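Putative cytidylyltransferase (Burkholderia pseudomallei, PDB 5X9Q) probably transfers the adenylyl group of ATP to D-glycero-beta-D-manno-heptose 1-phosphate, giving ADP-D-glycero-beta-D-manno-heptose and diphosphate in heptose biosynthesis. Local coordinates at residues 16-19 with 20-23; 29-32 with 33-36; 88-91 with 92-96. All coordinates share one frame; numbering follows the deposited sequence.

Contact 1: 16-19 with 20-23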
ATOM      1  N   SER A  16     -13.194   4.235  -2.302  1.00 58.15           N
ATOM      2  CA  SER A  16     -12.881   5.188  -3.342  1.00 56.47           C
ATOM      3  C   SER A  16     -11.730   4.716  -4.218  1.00 52.96           C
ATOM      4  O   SER A  16     -11.718   5.009  -5.387  1.00 52.52           O
ATOM      5  CB  SER A  16     -12.569   6.550  -2.763  1.00 58.31           C
ATOM      6  OG  SER A  16     -11.510   6.456  -1.844  1.00 61.16           O
ATOM      7  N   PHE A  17     -10.764   3.993  -3.680  1.00 50.50           N
ATOM      8  CA  PHE A  17      -9.717   3.593  -4.598  1.00 43.14           C
ATOM      9  C   PHE A  17     -10.222   2.586  -5.612  1.00 45.45           C
ATOM     10  O   PHE A  17      -9.585   2.360  -6.639  1.00 42.89           O
ATOM     11  CB  PHE A  17      -8.536   3.021  -3.820  1.00 37.29           C
ATOM     12  CG  PHE A  17      -8.916   1.928  -2.834  1.00 38.43           C
ATOM     13  CD1 PHE A  17      -9.252   0.655  -3.265  1.00 36.18           C
ATOM     14  CD2 PHE A  17      -8.891   2.180  -1.466  1.00 37.31           C
ATOM     15  CE1 PHE A  17      -9.581  -0.341  -2.359  1.00 31.80           C
ATOM     16  CE2 PHE A  17      -9.201   1.191  -0.547  1.00 34.29           C
ATOM     17  CZ  PHE A  17      -9.556  -0.075  -0.992  1.00 35.30           C
ATOM     18  N   GLU A  18     -11.390   2.011  -5.346  1.00 37.07           N
ATOM     19  CA  GLU A  18     -11.985   1.038  -6.255  1.00 38.57           C
ATOM     20  C   GLU A  18     -12.332   1.633  -7.624  1.00 41.83           C
ATOM     21  O   GLU A  18     -12.720   0.903  -8.537  1.00 41.47           O
ATOM     22  CB  GLU A  18     -13.231   0.413  -5.625  1.00 44.25           C
ATOM     23  CG  GLU A  18     -12.935  -0.694  -4.627  1.00 57.00           C
ATOM     24  CD  GLU A  18     -14.132  -1.033  -3.760  1.00 66.46           C
ATOM     25  OE1 GLU A  18     -15.270  -0.717  -4.165  1.00 71.79           O
ATOM     26  OE2 GLU A  18     -13.933  -1.613  -2.672  1.00 60.27           O
ATOM     27  N   ARG A  19     -12.195   2.948  -7.769  1.00 40.12           N
ATOM     28  CA  ARG A  19     -12.505   3.598  -9.031  1.00 39.14           C
ATOM     29  C   ARG A  19     -11.489   3.124 -10.081  1.00 37.00           C
ATOM     30  O   ARG A  19     -11.719   3.268 -11.280  1.00 40.38           O
ATOM     31  CB  ARG A  19     -12.610   5.112  -8.847  1.00 47.26           C
ATOM     32  CG  ARG A  19     -11.300   5.783  -8.467  1.00 42.42           C
ATOM     33  CD  ARG A  19     -11.497   7.268  -8.205  1.00 47.48           C
ATOM     34  NE  ARG A  19     -10.239   7.936  -7.885  1.00 49.38           N
ATOM     35  CZ  ARG A  19      -9.689   7.955  -6.675  1.00 58.93           C
ATOM     36  NH1 ARG A  19     -10.286   7.340  -5.664  1.00 54.50           N
ATOM     37  NH2 ARG A  19      -8.542   8.590  -6.475  1.00 67.03           N
ATOM     38  N   LYS A  20     -10.366   2.561  -9.625  1.00 35.70           N
ATOM     39  CA  LYS A  20      -9.340   2.079 -10.523  1.00 35.09           C
ATOM     40  C   LYS A  20      -9.514   0.706 -11.146  1.00 35.82           C
ATOM     41  O   LYS A  20      -8.833   0.392 -12.127  1.00 33.72           O
ATOM     42  CB  LYS A  20      -8.031   2.141  -9.755  1.00 27.93           C
ATOM     43  CG  LYS A  20      -7.762   3.480  -9.170  1.00 27.29           C
ATOM     44  CD  LYS A  20      -6.433   3.499  -8.472  1.00 28.34           C
ATOM     45  CE  LYS A  20      -6.259   4.791  -7.695  1.00 30.72           C
ATOM     46  NZ  LYS A  20      -4.942   4.826  -6.966  1.00 31.12           N
ATOM     47  N   LEU A  21     -10.402  -0.103 -10.575  1.00 33.87           N
ATOM     48  CA  LEU A  21     -10.662  -1.439 -11.091  1.00 32.95           C
ATOM     49  C   LEU A  21     -11.450  -1.299 -12.381  1.00 36.11           C
ATOM     50  O   LEU A  21     -12.543  -0.730 -12.389  1.00 38.76           O
ATOM     51  CB  LEU A  21     -11.450  -2.265 -10.074  1.00 34.32           C
ATOM     52  CG  LEU A  21     -10.955  -2.211  -8.627  1.00 37.70           C
ATOM     53  CD1 LEU A  21     -11.999  -2.785  -7.681  1.00 41.92           C
ATOM     54  CD2 LEU A  21      -9.633  -2.948  -8.482  1.00 30.40           C
ATOM     55  N   ILE A  22     -10.927  -1.837 -13.455  1.00 37.20           N
ATOM     56  CA  ILE A  22     -11.547  -1.713 -14.738  1.00 38.45           C
ATOM     57  C   ILE A  22     -11.444  -2.988 -15.569  1.00 38.62           C
ATOM     58  O   ILE A  22     -10.573  -3.788 -15.382  1.00 37.34           O
ATOM     59  CB  ILE A  22     -10.900  -0.535 -15.471  1.00 36.46           C
ATOM     60  CG1 ILE A  22     -11.520  -0.306 -16.800  1.00 42.29           C
ATOM     61  CG2 ILE A  22      -9.450  -0.775 -15.784  1.00 36.20           C
ATOM     62  CD1 ILE A  22     -11.371   1.118 -17.224  1.00 43.37           C
ATOM     63  N   THR A  23     -12.366  -3.164 -16.482  1.00 36.08           N
ATOM     64  CA  THR A  23     -12.338  -4.323 -17.366  1.00 38.59           C
ATOM     65  C   THR A  23     -11.517  -4.050 -18.621  1.00 39.18           C
ATOM     66  O   THR A  23     -11.376  -2.903 -19.046  1.00 44.05           O
ATOM     67  CB  THR A  23     -13.758  -4.751 -17.780  1.00 42.51           C
ATOM     68  OG1 THR A  23     -14.335  -3.752 -18.630  1.00 41.91           O
ATOM     69  CG2 THR A  23     -14.638  -4.934 -16.551  1.00 28.96           C
TER

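Contact 2: 29-32 with 33-36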
ATOM      1  N   ALA A  29     -11.438   1.014 -24.493  1.00 37.65           N
ATOM      2  CA  ALA A  29     -12.185   2.183 -24.964  1.00 35.87           C
ATOM      3  C   ALA A  29     -11.561   3.508 -24.515  1.00 43.39           C
ATOM      4  O   ALA A  29     -11.575   4.514 -25.230  1.00 36.19           O
ATOM      5  CB  ALA A  29     -13.609   2.111 -24.473  1.00 35.89           C
ATOM      6  N   MET A  30     -11.007   3.475 -23.315  1.00 40.82           N
ATOM      7  CA  MET A  30     -10.424   4.627 -22.670  1.00 40.08           C
ATOM      8  C   MET A  30      -8.999   4.924 -23.142  1.00 38.32           C
ATOM      9  O   MET A  30      -8.520   6.050 -22.992  1.00 39.63           O
ATOM     10  CB  MET A  30     -10.430   4.368 -21.166  1.00 38.94           C
ATOM     11  CG  MET A  30      -9.898   5.474 -20.304  1.00 45.49           C
ATOM     12  SD  MET A  30     -10.143   4.966 -18.600  1.00 58.00           S
ATOM     13  CE  MET A  30     -11.912   5.232 -18.464  1.00 54.99           C
ATOM     14  N   ARG A  31      -8.352   3.926 -23.747  1.00 37.78           N
ATOM     15  CA  ARG A  31      -6.929   3.998 -24.083  1.00 34.11           C
ATOM     16  C   ARG A  31      -6.517   5.281 -24.801  1.00 35.24           C
ATOM     17  O   ARG A  31      -5.511   5.900 -24.456  1.00 29.46           O
ATOM     18  CB  ARG A  31      -6.521   2.803 -24.946  1.00 29.35           C
ATOM     19  CG  ARG A  31      -5.104   2.935 -25.525  1.00 32.99           C
ATOM     20  CD  ARG A  31      -4.117   2.943 -24.373  1.00 33.48           C
ATOM     21  NE  ARG A  31      -2.705   2.984 -24.755  1.00 31.96           N
ATOM     22  CZ  ARG A  31      -2.027   4.091 -25.024  1.00 30.45           C
ATOM     23  NH1 ARG A  31      -2.637   5.267 -24.968  1.00 33.24           N
ATOM     24  NH2 ARG A  31      -0.740   4.020 -25.338  1.00 27.18           N
ATOM     25  N   ALA A  32      -7.299   5.679 -25.793  1.00 37.61           N
ATOM     26  CA  ALA A  32      -6.940   6.825 -26.611  1.00 36.51           C
ATOM     27  C   ALA A  32      -6.914   8.123 -25.790  1.00 39.50           C
ATOM     28  O   ALA A  32      -6.225   9.069 -26.163  1.00 42.92           O
ATOM     29  CB  ALA A  32      -7.896   6.950 -27.790  1.00 37.60           C
ATOM     30  N   SER A  33      -7.629   8.157 -24.663  1.00 40.40           N
ATOM     31  CA  SER A  33      -7.707   9.383 -23.874  1.00 37.20           C
ATOM     32  C   SER A  33      -6.761   9.382 -22.673  1.00 38.64           C
ATOM     33  O   SER A  33      -6.726  10.349 -21.914  1.00 40.91           O
ATOM     34  CB  SER A  33      -9.131   9.617 -23.370  1.00 36.42           C
ATOM     35  OG  SER A  33      -9.482   8.668 -22.390  1.00 39.29           O
ATOM     36  N   LEU A  34      -5.985   8.312 -22.510  1.00 34.48           N
ATOM     37  CA  LEU A  34      -4.988   8.258 -21.446  1.00 32.21           C
ATOM     38  C   LEU A  34      -3.787   9.161 -21.772  1.00 36.68           C
ATOM     39  O   LEU A  34      -3.440   9.355 -22.936  1.00 37.42           O
ATOM     40  CB  LEU A  34      -4.540   6.810 -21.209  1.00 28.40           C
ATOM     41  CG  LEU A  34      -5.584   5.847 -20.610  1.00 36.78           C
ATOM     42  CD1 LEU A  34      -4.996   4.470 -20.365  1.00 29.92           C
ATOM     43  CD2 LEU A  34      -6.143   6.393 -19.285  1.00 35.51           C
ATOM     44  N   PRO A  35      -3.170   9.750 -20.735  1.00 36.16           N
ATOM     45  CA  PRO A  35      -2.001  10.623 -20.891  1.00 29.33           C
ATOM     46  C   PRO A  35      -0.766   9.826 -21.317  1.00 31.16           C
ATOM     47  O   PRO A  35      -0.471   8.784 -20.726  1.00 26.57           O
ATOM     48  CB  PRO A  35      -1.793  11.206 -19.489  1.00 28.84           C
ATOM     49  CG  PRO A  35      -2.995  10.824 -18.706  1.00 29.61           C
ATOM     50  CD  PRO A  35      -3.544   9.591 -19.319  1.00 28.65           C
ATOM     51  N   ALA A  36      -0.047  10.294 -22.327  1.00 30.97           N
ATOM     52  CA  ALA A  36       1.166   9.608 -22.726  1.00 30.84           C
ATOM     53  C   ALA A  36       2.299  10.109 -21.835  1.00 28.24           C
ATOM     54  O   ALA A  36       2.247  11.232 -21.359  1.00 32.06           O
ATOM     55  CB  ALA A  36       1.445   9.849 -24.184  1.00 32.98           C
TER

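Contact 3: 88-91 with 92-96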
ATOM      1  N   ASN A  88      -4.977 -15.130  -1.767  1.00 40.67           N
ATOM      2  CA  ASN A  88      -5.898 -14.053  -1.900  1.00 35.54           C
ATOM      3  C   ASN A  88      -6.465 -14.206  -3.252  1.00 35.24           C
ATOM      4  O   ASN A  88      -5.787 -14.566  -4.214  1.00 37.80           O
ATOM      5  CB  ASN A  88      -5.180 -12.710  -1.777  1.00 37.22           C
ATOM      6  CG  ASN A  88      -5.090 -12.226  -0.343  1.00 35.67           C
ATOM      7  OD1 ASN A  88      -6.064 -12.295   0.410  1.00 34.81           O
ATOM      8  ND2 ASN A  88      -3.921 -11.731   0.044  1.00 35.50           N
ATOM      9  N   VAL A  89      -7.770 -13.960  -3.312  1.00 32.30           N
ATOM     10  CA  VAL A  89      -8.533 -14.061  -4.538  1.00 34.55           C
ATOM     11  C   VAL A  89      -8.230 -12.836  -5.376  1.00 38.76           C
ATOM     12  O   VAL A  89      -7.945 -11.760  -4.854  1.00 37.59           O
ATOM     13  CB  VAL A  89     -10.044 -14.173  -4.258  1.00 36.03           C
ATOM     14  CG1 VAL A  89     -10.356 -15.488  -3.561  1.00 36.84           C
ATOM     15  CG2 VAL A  89     -10.517 -12.993  -3.423  1.00 35.94           C
ATOM     16  N   GLN A  90      -8.289 -13.016  -6.686  1.00 33.66           N
ATOM     17  CA  GLN A  90      -8.009 -11.940  -7.617  1.00 37.27           C
ATOM     18  C   GLN A  90      -8.646 -10.581  -7.368  1.00 35.53           C
ATOM     19  O   GLN A  90      -8.119  -9.565  -7.827  1.00 36.68           O
ATOM     20  CB  GLN A  90      -8.484 -12.301  -9.021  1.00 32.04           C
ATOM     21  CG  GLN A  90      -7.878 -11.445 -10.123  1.00 36.42           C
ATOM     22  CD  GLN A  90      -8.591 -11.652 -11.445  1.00 41.62           C
ATOM     23  OE1 GLN A  90      -9.365 -12.602 -11.601  1.00 47.33           O
ATOM     24  NE2 GLN A  90      -8.293 -10.804 -12.419  1.00 34.44           N
ATOM     25  N   GLU A  91      -9.769 -10.545  -6.651  1.00 30.71           N
ATOM     26  CA  GLU A  91     -10.450  -9.261  -6.470  1.00 38.87           C
ATOM     27  C   GLU A  91      -9.721  -8.580  -5.324  1.00 35.96           C
ATOM     28  O   GLU A  91      -9.516  -7.376  -5.329  1.00 36.90           O
ATOM     29  CB  GLU A  91     -11.936  -9.380  -6.142  1.00 47.86           C
ATOM     30  CG  GLU A  91     -12.610  -7.996  -6.095  1.00 58.32           C
ATOM     31  CD  GLU A  91     -13.963  -8.014  -5.401  1.00 80.90           C
ATOM     32  OE1 GLU A  91     -14.648  -9.063  -5.440  1.00 88.69           O
ATOM     33  OE2 GLU A  91     -14.323  -6.985  -4.783  1.00 76.85           O
ATOM     34  N   ASP A  92      -9.300  -9.372  -4.358  1.00 33.01           N
ATOM     35  CA  ASP A  92      -8.578  -8.839  -3.229  1.00 36.60           C
ATOM     36  C   ASP A  92      -7.182  -8.375  -3.606  1.00 31.67           C
ATOM     37  O   ASP A  92      -6.751  -7.315  -3.158  1.00 32.74           O
ATOM     38  CB  ASP A  92      -8.542  -9.888  -2.113  1.00 33.25           C
ATOM     39  CG  ASP A  92      -9.869  -9.975  -1.370  1.00 37.04           C
ATOM     40  OD1 ASP A  92     -10.871  -9.390  -1.861  1.00 39.91           O
ATOM     41  OD2 ASP A  92      -9.921 -10.639  -0.311  1.00 44.52           O
ATOM     42  N   ARG A  93      -6.497  -9.140  -4.457  1.00 29.91           N
ATOM     43  CA  ARG A  93      -5.166  -8.751  -4.900  1.00 30.37           C
ATOM     44  C   ARG A  93      -5.246  -7.465  -5.699  1.00 28.78           C
ATOM     45  O   ARG A  93      -4.417  -6.582  -5.521  1.00 28.79           O
ATOM     46  CB  ARG A  93      -4.516  -9.854  -5.723  1.00 28.34           C
ATOM     47  CG  ARG A  93      -4.079 -11.030  -4.882  1.00 31.03           C
ATOM     48  CD  ARG A  93      -3.401 -12.098  -5.716  1.00 31.86           C
ATOM     49  NE  ARG A  93      -4.355 -12.892  -6.481  1.00 30.74           N
ATOM     50  CZ  ARG A  93      -4.317 -13.031  -7.804  1.00 33.04           C
ATOM     51  NH1 ARG A  93      -3.375 -12.417  -8.512  1.00 29.18           N
ATOM     52  NH2 ARG A  93      -5.228 -13.775  -8.422  1.00 33.67           N
ATOM     53  N   MET A  94      -6.297  -7.327  -6.501  1.00 27.15           N
ATOM     54  CA  MET A  94      -6.481  -6.132  -7.309  1.00 26.35           C
ATOM     55  C   MET A  94      -6.864  -4.936  -6.443  1.00 31.59           C
ATOM     56  O   MET A  94      -6.393  -3.825  -6.688  1.00 27.40           O
ATOM     57  CB  MET A  94      -7.550  -6.367  -8.369  1.00 28.47           C
ATOM     58  CG  MET A  94      -7.117  -7.353  -9.426  1.00 30.64           C
ATOM     59  SD  MET A  94      -8.454  -7.762 -10.551  1.00 31.92           S
ATOM     60  CE  MET A  94      -8.646  -6.217 -11.453  1.00 30.35           C
ATOM     61  N   ALA A  95      -7.709  -5.160  -5.436  1.00 29.75           N
ATOM     62  CA  ALA A  95      -8.115  -4.073  -4.547  1.00 29.85           C
ATOM     63  C   ALA A  95      -6.924  -3.442  -3.801  1.00 28.23           C
ATOM     64  O   ALA A  95      -6.842  -2.207  -3.686  1.00 28.21           O
ATOM     65  CB  ALA A  95      -9.173  -4.565  -3.560  1.00 27.61           C
ATOM     66  N   LEU A  96      -6.002  -4.273  -3.311  1.00 29.51           N
ATOM     67  CA  LEU A  96      -4.813  -3.771  -2.627  1.00 27.22           C
ATOM     68  C   LEU A  96      -4.034  -2.849  -3.532  1.00 27.03           C
ATOM     69  O   LEU A  96      -3.662  -1.750  -3.127  1.00 31.12           O
ATOM     70  CB  LEU A  96      -3.909  -4.912  -2.183  1.00 31.67           C
ATOM     71  CG  LEU A  96      -3.952  -5.297  -0.726  1.00 32.23           C
ATOM     72  CD1 LEU A  96      -3.143  -4.307   0.052  1.00 36.96           C
ATOM     73  CD2 LEU A  96      -5.393  -5.281  -0.283  1.00 35.16           C
TER

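Contact 1: 16-19 with 20-23
The carbonyls of Phe17 and Glu18 accept the backbone N-H groups of Lys20 and Leu21 in a short 3-10 turn with i+3 to i hydrogen bonds, which precedes helix 24-30. The backbone bonds come first. Lys20 N donates to Phe17 O at 3.1 Å, nearly straight at 170°, and Leu21 N to Glu18 O at 3.2 Å.

Apolar contact is modest. The CD1 methyl of Leu21 lies 3.8 Å from Glu18 CG, the two side chains crossing at a slant, so that the glutamate offers its methylene part to the leucine. Leucine suits this place because its branched end also packs on Met94 and Ala98 of helix 90-98, while the buried ring of Phe17 turns away from the segment 20-23 to meet Ala98 of its own chain and Val53 of the second subunit.

Among the charged groups, Lys20 runs out fully extended, Lys20 CG passing 3.3 Å from Phe17 O. That reach carries NZ to the carbonyl oxygens of Val103 and Ala98, which satisfy an ammonium on a buried residue. Arg19, extended from CG to NE, is turned back along the start of the turn by its first torsion and also forms a salt bridge with Glu101 of the second subunit. With CG placed between its backbone N and carbonyl carbon (chi1 66°), Arg19 NH1 reaches Ser16 O at 2.7 Å, on the opposite face of that carbonyl from Arg19 N.

Contact 2: 29-32 with 33-36
Ser33 and Met30 are joined through one oxygen: Met30 O, near the end of helix 24-30, accepts from both the side chain and the backbone of Ser33. Ser33 OG approaches Met30 O at 2.9 Å in the carbonyl plane, on a lone pair, whereas Ser33 N reaches Met30 O from above that plane at 2.8 Å. Serine fits because its hydroxyl is short enough to fold back within the turn; OG lies between its own backbone N and carbonyl carbon (chi1 70°), which directs it to the preceding coil. Leu34 N continues the pattern with a bond of 3.1 Å to Arg31 O.

The close-packed side of the contact belongs to Leu34. Leu34 CB rests 3.5 Å from Arg31 O, and Leu34 CD2 meets Met30 CG at 4.0 Å, with the two side chains crossing at about a right angle. Both apolar side chains also touch Trp105 of strand 105-109, and Leu34 touches Ile67 of strand 65-71. Leu34 thus packs the turn after the helix against two strands of the sheet.

The other side is looser. The small, exposed Ala32 adds little, and Ser33, though exposed as well, is held by its bonds to Met30 O. Arg31 lies between these extremes: Arg31 CD stays 4.4 Å from Leu34 CD1, a light touch, while the guanidinium extends beyond the turn, where NH2 donates to the carbonyl oxygen of His122. A long arginine can therefore brush the leucine and still tie this region to the end of helix 115-121. Successive i+3 to i bonds, reinforced by a serine hydroxyl on a helical carbonyl, are as in a turn following a helix, here between helix 24-30 and strand 38-43, the central strand of the parallel sheet.

Contact 3: 88-91 with 92-96
Val89 and Arg93 join across the first turn of helix 90-98, where Val89 O, at the N-cap position, accepts from Arg93 N at 3.0 Å, and Gln90 O and Glu91 O follow with bonds from Met94 N and Ala95 N. The Arg93 side chain then folds back to the residues before the helix. A bend at chi3 (-77°) brings Arg93 NE to Asn88 O at 3.2 Å; the oxygen lies near the guanidinium plane, at its edge, although NE stands above the carbonyl plane. Asn88 CB packs on Arg93 CG at 3.7 Å. The long arginine, with several N-H donors, suits this buried place because its terminal nitrogens also bond Asn71 O and Val44 O and form a salt bridge with Asp73.

On another side, the flexible thioether of Met94 lies alongside the extended Gln90, with Met94 SD 3.6 Å from Gln90 NE2. Val89 CG2 touches Asp92 CG at 3.7 Å, the two side chains pointing the same way. Glu91 and Asp92 are acids near a helix start, which would probably steady their negative charge, and both form salt bridges with Arg50 of the second subunit, a cation whose presence probably eases their mutual repulsion.

Contacts 1 and 3 are neighbours, their centres 12 Å apart: Phe17 CE1 lies 3.6 Å from Ala95 O, and Leu21 CD2 lies 3.8 Å from Met94 O. The early 3-10 turn thereby packs on helix 90-98, and both contacts reach the second subunit, placing them at the dimer interface. Contact 2, by comparison, touches no other chain of the assembly. It meets contact 1 through Ile22 CD1 and Met30 SD, 4.3 Å apart, but its nearest atoms are about 13 Å from those of contact 3. Contacts 2 and 3 both pack on strand 65-71 of the parallel sheet, which is consistent with the nucleotide-binding fold of the cytidylyltransferase-like family.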